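Long-range contacts in toxin coregulated pilin (Vibrio cholerae, PDB 3HRV), which forms the major subunit of the toxin co-regulated pilus, a type IV pilus essential for bacterial aggregation and for colonization of the host small intestine: residues N49-A54 against I88-R93; T84-F89 against F101-G106; M123-N128 against G141-S146. All blocks are in the same frame, centred on the assembly; numbering follows the deposited sequence.

The three contacts are spread around the antiparallel sheet of the pilin's globular domain. Contacts 1 and 2 have centres about 11 Å apart and share I88 and F89 on the outermost strand 87-93: contact 2 joins its beginning to strand 100-108, and contact 1 sets the loop between helices 24-44 and 56-68 against its outer edge. Contact 3 follows later in the chain, its centre about 13 Å from contact 1 and 14 Å from contact 2, within the region bracketed by the C113-C179 disulfide. Its loop 141-146 turns back to strand 87-93 through the R93-E144 salt bridge, so parts distant in sequence close around one sheet.

Contact 1 (N49-A54 against I88-R93); sequences NYPATA and IFSFPR
Y50 meets S90 through its CB, which lies 3.1 Å from S90 OG, where the αβ-loop of the type IV pilin fold passes the edge strand of the sheet. With CG anti to its carbonyl carbon (chi1 -68°), the ring of Y50 leaves this point and heads inward, toward M40 and T41 of helix 24-44 and the ring of F101, while its hydroxyl is bonded to the carbonyl of S192 at the chain's end.

P51 follows with its carbonyl close to the same serine. The modelled separation of P51 O and S90 OG, 2.4 Å, is too short to be taken at face value, so the length of this hydrogen bond is doubtful; P51 CD is 3.6 Å from S90 OG.

After A52, whose CB turns outward, T53 deals with both polar atoms that S90 presents on the outer edge of the strand. T53 OG1 accepts a hydrogen bond from S90 N (2.9 Å, nearly straight at 166°), and a water bridges T53 N to S90 O. The loop thus occupies the edge opposite strand 100-108 with a side-chain bond and a water in place of another strand. The threonine rotamer puts OG1 between its own N and carbonyl carbon (chi1 55°), bringing it also to within 3.3 Å of F89 CA. T53 also touches L62 of helix 56-68. Its methyl sits beyond the oxygen end of a buried carbonyl without any polar partner in the model: T53 CG2 rests 3.4 Å from I88 O.

Contact 2 (T84-F89 against F101-G106); sequences TAMGIF and FAITVG
Strand 87-89 runs antiparallel to strand 101-106, with axes 4.6 Å apart at an angle of 157°; G87 with T104 and F89 with A102 are hydrogen-bonded pairs, and I88 with I103 between them is a non-hydrogen-bonded pair. F89 and A102 exchange two backbone bonds, F89 N to A102 O at 2.8 Å and A102 N to F89 O at 2.7 Å. The other hydrogen-bonded pair is less even: T104 N reaches G87 O at 2.7 Å, whereas G87 N stands 3.3 Å from T104 O. The G87 oxygen also receives a CA-H contact from I103, and T104 OG1 comes near enough for a weak, unsettled bond.

On the face carrying I88 and I103, V36 of helix 24-44 packs against both side chains, and L62 and L66 of helix 56-68 also lie on I88. M86, just ahead of the strand, has chi1 at -63° and an extended chi2 (-179°), which carry SD to two methyls, I103 CG2 and V105 CG2, each 3.9 Å away; it runs alongside V105 and slants across I103. Farther along, I88 CG2 makes a looser approach to the F101 ring at CD1.

The opposite face bears A102, F89 and T104. Here the threonine methyl touches the phenyl ring, T104 CG2 lying 3.8 Å from F89 CD1. L140 packs on the F89 side chain, and A188 and T186 of strand 185-191 lie beside A102 and T104. The arrangement is a β-hairpin at the margin of the antiparallel sheet, with the N-terminal helix packed on one face, as is characteristic of type IV pilins.

Contact 3 (M123-N128 against G141-S146); sequences MFPFIN and GDFETS
D142 OD2 receives two backbone amides of its own loop, E144 N at 2.8 Å and T145 N at 2.9 Å, while across the contact D142 O lies 3.8 Å from F126 CE1. The pair of bonds defines an Asx turn within an Asx motif. E144 N approaches the oxygen on its anti side, close to the carboxylate plane, and T145 N comes from well above that plane. Both 123-128 and 141-146 belong to the D-region of the type IV pilin, the part enclosed by the C113-C179 disulfide. N94 N also bonds OD2 and S95 N bonds OD1, so the carboxylate ties this region to the residues following strand 87-93; such a gathering of N-H groups would be expected to stabilise its negative charge.

The loop is closed a second time by S146, whose OG accepts from D142 N (2.7 Å, 171°) and whose backbone N binds D142 O. Held in this shape, it presents F143 to the start of strand 126-131.

The side-chain contact here is apolar. F126 and F143 both carry CG anti to the backbone N, and the two side chains overlap head to tail. Their ring planes are inclined at 32° with centroids 5.9 Å apart, neither stacked nor edge-to-face, and the closest touch is made by the methylene of one on the ring of the other: F126 CB lies 3.6 Å from F143 CE1. F126 packs between F91 and V156 of its own sheet, and the loop reaches that sheet through F143, which lies on F126, F91 and R93. P125 abuts the rim of the F143 ring, with P125 CG 3.9 Å from F143 CZ.

Contact 1 (N49-A54 against I88-R93)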
ATOM      1  N   ASN A  49       6.521  14.816  -9.244  1.00 29.98           N
ATOM      2  CA  ASN A  49       6.480  14.694  -7.790  1.00 28.28           C
ATOM      3  C   ASN A  49       5.069  14.524  -7.245  1.00 26.07           C
ATOM      4  O   ASN A  49       4.108  15.064  -7.794  1.00 24.62           O
ATOM      5  CB  ASN A  49       7.062  15.865  -7.108  0.65 30.27           C
ATOM      6  CG  ASN A  49       8.542  15.649  -6.872  0.65 31.95           C
ATOM      7  OD1 ASN A  49       8.958  15.265  -5.780  0.65 32.98           O
ATOM      8  ND2 ASN A  49       9.347  15.895  -7.899  0.65 33.62           N
ATOM      9  N   TYR A  50       4.961  13.771  -6.156  1.00 22.74           N
ATOM     10  CA  TYR A  50       3.682  13.528  -5.503  1.00 21.15           C
ATOM     11  C   TYR A  50       3.533  14.500  -4.328  1.00 21.33           C
ATOM     12  O   TYR A  50       4.530  14.960  -3.774  1.00 22.14           O
ATOM     13  CB  TYR A  50       3.606  12.068  -5.038  1.00 20.21           C
ATOM     14  CG  TYR A  50       3.535  11.092  -6.193  1.00 17.97           C
ATOM     15  CD1 TYR A  50       4.689  10.521  -6.733  1.00 18.40           C
ATOM     16  CD2 TYR A  50       2.313  10.786  -6.788  1.00 17.76           C
ATOM     17  CE1 TYR A  50       4.623   9.670  -7.839  1.00 18.28           C
ATOM     18  CE2 TYR A  50       2.234   9.946  -7.890  1.00 18.81           C
ATOM     19  CZ  TYR A  50       3.388   9.389  -8.413  1.00 17.29           C
ATOM     20  OH  TYR A  50       3.300   8.551  -9.502  1.00 19.39           O
ATOM     21  N   PRO A  51       2.288  14.813  -3.928  1.00 20.32           N
ATOM     22  CA  PRO A  51       1.981  15.755  -2.840  1.00 21.28           C
ATOM     23  C   PRO A  51       2.568  15.216  -1.470  1.00 21.18           C
ATOM     24  O   PRO A  51       2.454  14.136  -0.901  1.00 23.36           O
ATOM     25  CB  PRO A  51       0.475  15.587  -2.639  1.00 23.14           C
ATOM     26  CG  PRO A  51       0.002  15.070  -3.928  1.00 23.48           C
ATOM     27  CD  PRO A  51       1.070  14.099  -4.337  1.00 22.03           C
ATOM     28  N   ALA A  52       3.222  16.273  -0.825  1.00 21.20           N
ATOM     29  CA  ALA A  52       3.798  15.989   0.480  1.00 20.80           C
ATOM     30  C   ALA A  52       2.721  15.634   1.504  1.00 21.80           C
ATOM     31  O   ALA A  52       1.671  16.278   1.570  1.00 21.27           O
ATOM     32  CB  ALA A  52       4.606  17.189   0.961  1.00 22.39           C
ATOM     33  N   THR A  53       2.990  14.593   2.290  1.00 20.52           N
ATOM     34  CA  THR A  53       2.080  14.130   3.337  1.00 22.25           C
ATOM     35  C   THR A  53       2.921  13.848   4.580  1.00 23.72           C
ATOM     36  O   THR A  53       3.546  12.799   4.689  1.00 24.55           O
ATOM     37  CB  THR A  53       1.353  12.831   2.928  1.00 21.43           C
ATOM     38  OG1 THR A  53       2.320  11.836   2.576  1.00 19.63           O
ATOM     39  CG2 THR A  53       0.426  13.080   1.744  1.00 20.74           C
ATOM     40  N   ALA A  54       2.919  14.788   5.520  1.00 25.75           N
ATOM     41  CA  ALA A  54       3.715  14.666   6.740  1.00 28.04           C
ATOM     42  C   ALA A  54       3.252  13.620   7.746  1.00 29.47           C
ATOM     43  O   ALA A  54       4.073  12.996   8.422  1.00 30.61           O
ATOM     44  CB  ALA A  54       3.806  16.025   7.425  1.00 28.87           C
ATOM     45  N   ILE A  88      -3.038   7.945   1.807  1.00 15.15           N
ATOM     46  CA  ILE A  88      -2.134   7.975   0.667  1.00 15.62           C
ATOM     47  C   ILE A  88      -0.926   8.789   1.097  1.00 15.29           C
ATOM     48  O   ILE A  88      -1.038   9.988   1.358  1.00 16.15           O
ATOM     49  CB  ILE A  88      -2.773   8.630  -0.577  1.00 15.46           C
ATOM     50  CG1 ILE A  88      -4.050   7.876  -0.965  1.00 17.47           C
ATOM     51  CG2 ILE A  88      -1.781   8.601  -1.744  1.00 15.82           C
ATOM     52  CD1 ILE A  88      -4.809   8.516  -2.107  1.00 16.78           C
ATOM     53  N   PHE A  89       0.217   8.117   1.197  1.00 15.65           N
ATOM     54  CA  PHE A  89       1.463   8.756   1.600  1.00 16.76           C
ATOM     55  C   PHE A  89       2.398   8.942   0.422  1.00 16.06           C
ATOM     56  O   PHE A  89       2.560   8.045  -0.403  1.00 17.87           O
ATOM     57  CB  PHE A  89       2.225   7.904   2.620  1.00 18.48           C
ATOM     58  CG  PHE A  89       1.708   7.994   4.023  1.00 19.44           C
ATOM     59  CD1 PHE A  89       0.725   7.121   4.475  1.00 21.71           C
ATOM     60  CD2 PHE A  89       2.238   8.925   4.907  1.00 21.90           C
ATOM     61  CE1 PHE A  89       0.279   7.174   5.796  1.00 21.15           C
ATOM     62  CE2 PHE A  89       1.800   8.987   6.227  1.00 23.40           C
ATOM     63  CZ  PHE A  89       0.821   8.110   6.673  1.00 21.10           C
ATOM     64  N   SER A  90       3.020  10.109   0.347  1.00 16.01           N
ATOM     65  CA  SER A  90       4.000  10.350  -0.692  1.00 15.26           C
ATOM     66  C   SER A  90       5.310  10.052   0.030  1.00 16.42           C
ATOM     67  O   SER A  90       5.486  10.456   1.180  1.00 17.68           O
ATOM     68  CB  SER A  90       3.966  11.812  -1.137  0.65 12.89           C
ATOM     69  OG  SER A  90       2.865  12.056  -1.990  0.65 13.82           O
ATOM     70  N   PHE A  91       6.210   9.309  -0.604  1.00 15.30           N
ATOM     71  CA  PHE A  91       7.479   9.013   0.047  1.00 17.07           C
ATOM     72  C   PHE A  91       8.643   9.031  -0.938  1.00 17.85           C
ATOM     73  O   PHE A  91       8.445   9.140  -2.145  1.00 16.74           O
ATOM     74  CB  PHE A  91       7.391   7.699   0.863  1.00 15.56           C
ATOM     75  CG  PHE A  91       7.265   6.441   0.046  1.00 15.36           C
ATOM     76  CD1 PHE A  91       8.225   5.438   0.163  1.00 17.01           C
ATOM     77  CD2 PHE A  91       6.163   6.214  -0.774  1.00 15.95           C
ATOM     78  CE1 PHE A  91       8.093   4.230  -0.517  1.00 18.24           C
ATOM     79  CE2 PHE A  91       6.023   5.006  -1.460  1.00 16.84           C
ATOM     80  CZ  PHE A  91       6.990   4.011  -1.329  1.00 15.72           C
ATOM     81  N   PRO A  92       9.882   8.949  -0.435  1.00 19.37           N
ATOM     82  CA  PRO A  92      11.036   8.982  -1.334  1.00 19.90           C
ATOM     83  C   PRO A  92      11.315   7.797  -2.241  1.00 20.39           C
ATOM     84  O   PRO A  92      10.900   6.671  -1.979  1.00 19.69           O
ATOM     85  CB  PRO A  92      12.198   9.255  -0.381  1.00 21.32           C
ATOM     86  CG  PRO A  92      11.779   8.566   0.854  1.00 23.14           C
ATOM     87  CD  PRO A  92      10.312   8.914   0.974  1.00 20.45           C
ATOM     88  N   ARG A  93      12.021   8.085  -3.330  1.00 22.03           N
ATOM     89  CA  ARG A  93      12.430   7.065  -4.282  1.00 23.90           C
ATOM     90  C   ARG A  93      13.867   7.383  -4.650  1.00 26.43           C
ATOM     91  O   ARG A  93      14.154   8.441  -5.210  1.00 27.54           O
ATOM     92  CB  ARG A  93      11.568   7.069  -5.545  1.00 24.63           C
ATOM     93  CG  ARG A  93      12.065   6.055  -6.567  1.00 24.23           C
ATOM     94  CD  ARG A  93      11.235   5.997  -7.834  1.00 24.22           C
ATOM     95  NE  ARG A  93      11.832   5.067  -8.791  1.00 24.91           N
ATOM     96  CZ  ARG A  93      11.271   4.702  -9.940  1.00 25.49           C
ATOM     97  NH1 ARG A  93      10.087   5.183 -10.288  1.00 24.78           N
ATOM     98  NH2 ARG A  93      11.903   3.861 -10.748  1.00 26.48           N
TER
HETATM   99  O   HOH W   1       5.414  13.089   1.942  1.00 18.97           O

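Contact 2 (T84-F89 against F101-G106)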
ATOM      1  N   THR A  84     -13.349   3.729   6.782  1.00 22.61           N
ATOM      2  CA  THR A  84     -12.761   5.058   6.703  1.00 24.02           C
ATOM      3  C   THR A  84     -11.860   5.110   5.476  1.00 21.89           C
ATOM      4  O   THR A  84     -11.609   4.091   4.834  1.00 20.55           O
ATOM      5  CB  THR A  84     -11.934   5.404   7.961  1.00 25.59           C
ATOM      6  OG1 THR A  84     -11.075   4.309   8.286  1.00 30.52           O
ATOM      7  CG2 THR A  84     -12.852   5.700   9.141  1.00 28.51           C
ATOM      8  N   ALA A  85     -11.374   6.300   5.154  1.00 21.61           N
ATOM      9  CA  ALA A  85     -10.527   6.470   3.985  1.00 20.53           C
ATOM     10  C   ALA A  85      -9.176   5.781   4.108  1.00 19.93           C
ATOM     11  O   ALA A  85      -8.587   5.726   5.186  1.00 19.96           O
ATOM     12  CB  ALA A  85     -10.319   7.957   3.718  1.00 20.86           C
ATOM     13  N   MET A  86      -8.701   5.229   2.998  1.00 19.65           N
ATOM     14  CA  MET A  86      -7.387   4.617   3.000  1.00 19.81           C
ATOM     15  C   MET A  86      -6.496   5.847   3.002  1.00 21.32           C
ATOM     16  O   MET A  86      -6.948   6.983   2.686  1.00 24.36           O
ATOM     17  CB  MET A  86      -7.149   3.809   1.723  1.00 18.23           C
ATOM     18  CG  MET A  86      -8.098   2.637   1.537  1.00 19.57           C
ATOM     19  SD  MET A  86      -7.751   1.692   0.038  0.65 17.61           S
ATOM     20  CE  MET A  86      -8.505   2.732  -1.213  0.65 20.11           C
ATOM     21  N   GLY A  87      -5.278   5.717   3.500  1.00 19.48           N
ATOM     22  CA  GLY A  87      -4.396   6.864   3.497  1.00 19.67           C
ATOM     23  C   GLY A  87      -3.508   6.794   2.273  1.00 17.31           C
ATOM     24  O   GLY A  87      -3.277   5.713   1.736  1.00 19.29           O
ATOM     25  N   ILE A  88      -3.038   7.945   1.807  1.00 15.15           N
ATOM     26  CA  ILE A  88      -2.134   7.975   0.667  1.00 15.62           C
ATOM     27  C   ILE A  88      -0.926   8.789   1.097  1.00 15.29           C
ATOM     28  O   ILE A  88      -1.038   9.988   1.358  1.00 16.15           O
ATOM     29  CB  ILE A  88      -2.773   8.630  -0.577  1.00 15.46           C
ATOM     30  CG1 ILE A  88      -4.050   7.876  -0.965  1.00 17.47           C
ATOM     31  CG2 ILE A  88      -1.781   8.601  -1.744  1.00 15.82           C
ATOM     32  CD1 ILE A  88      -4.809   8.516  -2.107  1.00 16.78           C
ATOM     33  N   PHE A  89       0.217   8.117   1.197  1.00 15.65           N
ATOM     34  CA  PHE A  89       1.463   8.756   1.600  1.00 16.76           C
ATOM     35  C   PHE A  89       2.398   8.942   0.422  1.00 16.06           C
ATOM     36  O   PHE A  89       2.560   8.045  -0.403  1.00 17.87           O
ATOM     37  CB  PHE A  89       2.225   7.904   2.620  1.00 18.48           C
ATOM     38  CG  PHE A  89       1.708   7.994   4.023  1.00 19.44           C
ATOM     39  CD1 PHE A  89       0.725   7.121   4.475  1.00 21.71           C
ATOM     40  CD2 PHE A  89       2.238   8.925   4.907  1.00 21.90           C
ATOM     41  CE1 PHE A  89       0.279   7.174   5.796  1.00 21.15           C
ATOM     42  CE2 PHE A  89       1.800   8.987   6.227  1.00 23.40           C
ATOM     43  CZ  PHE A  89       0.821   8.110   6.673  1.00 21.10           C
ATOM     44  N   PHE A 101       4.446   7.054  -4.097  1.00 15.59           N
ATOM     45  CA  PHE A 101       3.320   7.151  -3.179  1.00 14.99           C
ATOM     46  C   PHE A 101       2.904   5.757  -2.759  1.00 14.54           C
ATOM     47  O   PHE A 101       3.184   4.784  -3.450  1.00 14.21           O
ATOM     48  CB  PHE A 101       2.131   7.867  -3.840  1.00 14.81           C
ATOM     49  CG  PHE A 101       1.452   7.059  -4.912  1.00 16.04           C
ATOM     50  CD1 PHE A 101       0.362   6.250  -4.604  1.00 17.43           C
ATOM     51  CD2 PHE A 101       1.919   7.085  -6.223  1.00 14.40           C
ATOM     52  CE1 PHE A 101      -0.252   5.479  -5.587  1.00 16.95           C
ATOM     53  CE2 PHE A 101       1.312   6.319  -7.216  1.00 16.16           C
ATOM     54  CZ  PHE A 101       0.224   5.512  -6.897  1.00 16.46           C
ATOM     55  N   ALA A 102       2.240   5.665  -1.615  1.00 15.54           N
ATOM     56  CA  ALA A 102       1.774   4.379  -1.121  1.00 15.26           C
ATOM     57  C   ALA A 102       0.368   4.532  -0.556  1.00 14.88           C
ATOM     58  O   ALA A 102       0.078   5.484   0.170  1.00 16.08           O
ATOM     59  CB  ALA A 102       2.717   3.850  -0.044  1.00 17.12           C
ATOM     60  N   ILE A 103      -0.503   3.601  -0.917  1.00 14.71           N
ATOM     61  CA  ILE A 103      -1.870   3.609  -0.423  1.00 14.23           C
ATOM     62  C   ILE A 103      -1.865   2.665   0.768  1.00 14.82           C
ATOM     63  O   ILE A 103      -1.477   1.498   0.646  1.00 15.79           O
ATOM     64  CB  ILE A 103      -2.851   3.097  -1.485  1.00 13.75           C
ATOM     65  CG1 ILE A 103      -2.678   3.904  -2.772  1.00 14.87           C
ATOM     66  CG2 ILE A 103      -4.285   3.218  -0.971  1.00 13.95           C
ATOM     67  CD1 ILE A 103      -3.378   3.312  -3.962  1.00 14.65           C
ATOM     68  N   THR A 104      -2.284   3.168   1.920  1.00 14.92           N
ATOM     69  CA  THR A 104      -2.287   2.351   3.119  1.00 15.72           C
ATOM     70  C   THR A 104      -3.659   1.793   3.474  1.00 15.77           C
ATOM     71  O   THR A 104      -4.645   2.524   3.546  1.00 16.76           O
ATOM     72  CB  THR A 104      -1.721   3.136   4.320  1.00 16.13           C
ATOM     73  OG1 THR A 104      -2.479   4.335   4.521  1.00 18.37           O
ATOM     74  CG2 THR A 104      -0.261   3.508   4.063  1.00 17.27           C
ATOM     75  N   VAL A 105      -3.696   0.482   3.683  1.00 14.78           N
ATOM     76  CA  VAL A 105      -4.915  -0.227   4.040  1.00 15.34           C
ATOM     77  C   VAL A 105      -4.660  -0.845   5.407  1.00 15.20           C
ATOM     78  O   VAL A 105      -3.967  -1.861   5.518  1.00 15.11           O
ATOM     79  CB  VAL A 105      -5.223  -1.349   3.024  1.00 14.40           C
ATOM     80  CG1 VAL A 105      -6.584  -1.967   3.318  1.00 15.73           C
ATOM     81  CG2 VAL A 105      -5.189  -0.786   1.604  1.00 16.47           C
ATOM     82  N   GLY A 106      -5.218  -0.217   6.439  1.00 15.86           N
ATOM     83  CA  GLY A 106      -5.026  -0.701   7.796  1.00 18.11           C
ATOM     84  C   GLY A 106      -6.220  -1.412   8.404  1.00 18.27           C
ATOM     85  O   GLY A 106      -7.226  -1.650   7.736  1.00 16.63           O
TER

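Contact 3 (M123-N128 against G141-S146)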
ATOM      1  N   MET A 123      -0.630  -5.548  -8.699  1.00 25.71           N
ATOM      2  CA  MET A 123      -0.854  -4.220  -9.250  1.00 25.56           C
ATOM      3  C   MET A 123       0.139  -3.193  -8.709  1.00 23.03           C
ATOM      4  O   MET A 123       0.219  -2.076  -9.218  1.00 22.75           O
ATOM      5  CB  MET A 123      -2.287  -3.772  -8.943  1.00 29.22           C
ATOM      6  CG  MET A 123      -3.365  -4.601  -9.613  1.00 34.58           C
ATOM      7  SD  MET A 123      -5.020  -4.057  -9.151  1.00 42.64           S
ATOM      8  CE  MET A 123      -4.676  -3.136  -7.689  0.66 39.10           C
ATOM      9  N   PHE A 124       0.991  -3.685  -7.729  1.00 21.52           N
ATOM     10  CA  PHE A 124       1.930  -2.751  -7.105  1.00 19.16           C
ATOM     11  C   PHE A 124       3.375  -3.228  -7.067  1.00 19.79           C
ATOM     12  O   PHE A 124       3.659  -4.348  -6.653  1.00 20.43           O
ATOM     13  CB  PHE A 124       1.499  -2.439  -5.668  1.00 17.45           C
ATOM     14  CG  PHE A 124       0.193  -1.713  -5.569  1.00 16.34           C
ATOM     15  CD1 PHE A 124      -1.000  -2.413  -5.423  1.00 16.69           C
ATOM     16  CD2 PHE A 124       0.154  -0.323  -5.636  1.00 16.48           C
ATOM     17  CE1 PHE A 124      -2.212  -1.737  -5.347  1.00 16.00           C
ATOM     18  CE2 PHE A 124      -1.054   0.361  -5.560  1.00 17.77           C
ATOM     19  CZ  PHE A 124      -2.239  -0.349  -5.416  1.00 16.85           C
ATOM     20  N   PRO A 125       4.310  -2.395  -7.494  1.00 20.21           N
ATOM     21  CA  PRO A 125       5.716  -2.801  -7.465  1.00 20.83           C
ATOM     22  C   PRO A 125       6.326  -2.761  -5.920  1.00 20.58           C
ATOM     23  O   PRO A 125       7.347  -3.369  -5.599  1.00 21.30           O
ATOM     24  CB  PRO A 125       6.316  -2.044  -8.653  1.00 22.91           C
ATOM     25  CG  PRO A 125       5.466  -0.827  -8.751  1.00 22.20           C
ATOM     26  CD  PRO A 125       4.077  -1.361  -8.516  1.00 21.54           C
ATOM     27  N   PHE A 126       5.650  -2.052  -5.148  1.00 19.02           N
ATOM     28  CA  PHE A 126       6.125  -1.887  -3.772  1.00 17.89           C
ATOM     29  C   PHE A 126       5.063  -2.326  -2.757  1.00 16.98           C
ATOM     30  O   PHE A 126       3.902  -1.928  -2.858  1.00 15.87           O
ATOM     31  CB  PHE A 126       6.471  -0.410  -3.546  1.00 17.58           C
ATOM     32  CG  PHE A 126       7.031  -0.102  -2.182  1.00 18.36           C
ATOM     33  CD1 PHE A 126       8.401  -0.178  -1.942  1.00 17.61           C
ATOM     34  CD2 PHE A 126       6.192   0.304  -1.147  1.00 17.22           C
ATOM     35  CE1 PHE A 126       8.927   0.149  -0.689  1.00 19.81           C
ATOM     36  CE2 PHE A 126       6.707   0.633   0.108  1.00 18.96           C
ATOM     37  CZ  PHE A 126       8.079   0.557   0.336  1.00 18.12           C
ATOM     38  N   ILE A 127       5.459  -3.154  -1.796  1.00 17.07           N
ATOM     39  CA  ILE A 127       4.547  -3.624  -0.754  1.00 16.75           C
ATOM     40  C   ILE A 127       5.273  -3.636   0.583  1.00 17.26           C
ATOM     41  O   ILE A 127       6.341  -4.234   0.711  1.00 17.12           O
ATOM     42  CB  ILE A 127       4.035  -5.049  -1.036  1.00 17.07           C
ATOM     43  CG1 ILE A 127       3.332  -5.094  -2.394  1.00 17.50           C
ATOM     44  CG2 ILE A 127       3.073  -5.475   0.071  1.00 18.36           C
ATOM     45  CD1 ILE A 127       2.842  -6.477  -2.787  1.00 19.81           C
ATOM     46  N   ASN A 128       4.688  -2.974   1.575  1.00 14.81           N
ATOM     47  CA  ASN A 128       5.277  -2.892   2.908  1.00 16.28           C
ATOM     48  C   ASN A 128       4.208  -3.276   3.929  1.00 16.78           C
ATOM     49  O   ASN A 128       3.188  -2.596   4.050  1.00 16.35           O
ATOM     50  CB  ASN A 128       5.764  -1.461   3.169  1.00 17.31           C
ATOM     51  CG  ASN A 128       6.594  -1.342   4.437  1.00 18.51           C
ATOM     52  OD1 ASN A 128       6.410  -2.102   5.385  1.00 20.11           O
ATOM     53  ND2 ASN A 128       7.498  -0.369   4.464  1.00 18.55           N
ATOM     54  N   GLY A 141       9.906   3.706   4.236  1.00 20.38           N
ATOM     55  CA  GLY A 141      11.159   3.316   3.622  1.00 21.50           C
ATOM     56  C   GLY A 141      11.368   4.080   2.327  1.00 19.80           C
ATOM     57  O   GLY A 141      10.925   5.220   2.194  1.00 20.25           O
ATOM     58  N   ASP A 142      12.032   3.449   1.366  1.00 20.48           N
ATOM     59  CA  ASP A 142      12.313   4.077   0.080  1.00 20.72           C
ATOM     60  C   ASP A 142      11.859   3.162  -1.052  1.00 19.90           C
ATOM     61  O   ASP A 142      12.213   1.986  -1.094  1.00 20.93           O
ATOM     62  CB  ASP A 142      13.816   4.351  -0.048  1.00 20.70           C
ATOM     63  CG  ASP A 142      14.159   5.198  -1.261  1.00 21.78           C
ATOM     64  OD1 ASP A 142      14.528   6.379  -1.085  1.00 23.15           O
ATOM     65  OD2 ASP A 142      14.053   4.687  -2.393  1.00 22.17           O
ATOM     66  N   PHE A 143      11.070   3.713  -1.967  1.00 19.54           N
ATOM     67  CA  PHE A 143      10.543   2.955  -3.094  1.00 20.06           C
ATOM     68  C   PHE A 143      11.599   2.212  -3.903  1.00 21.02           C
ATOM     69  O   PHE A 143      11.367   1.091  -4.355  1.00 21.51           O
ATOM     70  CB  PHE A 143       9.769   3.893  -4.026  1.00 19.60           C
ATOM     71  CG  PHE A 143       9.095   3.197  -5.179  1.00 19.09           C
ATOM     72  CD1 PHE A 143       7.849   2.597  -5.017  1.00 20.87           C
ATOM     73  CD2 PHE A 143       9.702   3.148  -6.431  1.00 20.18           C
ATOM     74  CE1 PHE A 143       7.216   1.960  -6.087  1.00 20.21           C
ATOM     75  CE2 PHE A 143       9.081   2.515  -7.505  1.00 19.72           C
ATOM     76  CZ  PHE A 143       7.833   1.919  -7.335  1.00 20.09           C
ATOM     77  N   GLU A 144      12.766   2.825  -4.080  1.00 21.95           N
ATOM     78  CA  GLU A 144      13.804   2.198  -4.885  1.00 22.94           C
ATOM     79  C   GLU A 144      14.991   1.597  -4.141  1.00 22.97           C
ATOM     80  O   GLU A 144      15.634   0.684  -4.657  1.00 25.38           O
ATOM     81  CB  GLU A 144      14.309   3.196  -5.935  1.00 23.48           C
ATOM     82  CG  GLU A 144      15.301   2.610  -6.934  1.00 24.37           C
ATOM     83  CD  GLU A 144      15.467   3.475  -8.171  0.50 23.49           C
ATOM     84  OE1 GLU A 144      16.245   3.089  -9.069  0.50 24.69           O
ATOM     85  OE2 GLU A 144      14.817   4.541  -8.247  0.50 22.91           O
ATOM     86  N   THR A 145      15.283   2.082  -2.939  1.00 22.72           N
ATOM     87  CA  THR A 145      16.430   1.551  -2.207  1.00 24.47           C
ATOM     88  C   THR A 145      16.112   0.590  -1.062  1.00 24.39           C
ATOM     89  O   THR A 145      17.019  -0.033  -0.507  1.00 25.54           O
ATOM     90  CB  THR A 145      17.332   2.691  -1.678  1.00 24.24           C
ATOM     91  OG1 THR A 145      16.599   3.507  -0.759  1.00 25.79           O
ATOM     92  CG2 THR A 145      17.823   3.551  -2.832  1.00 26.06           C
ATOM     93  N   SER A 146      14.840   0.460  -0.699  1.00 23.73           N
ATOM     94  CA  SER A 146      14.476  -0.473   0.365  1.00 23.29           C
ATOM     95  C   SER A 146      14.452  -1.876  -0.233  1.00 22.67           C
ATOM     96  O   SER A 146      13.628  -2.177  -1.097  1.00 22.26           O
ATOM     97  CB  SER A 146      13.098  -0.137   0.952  1.00 23.26           C
ATOM     98  OG  SER A 146      13.160   1.005   1.789  1.00 25.47           O
TER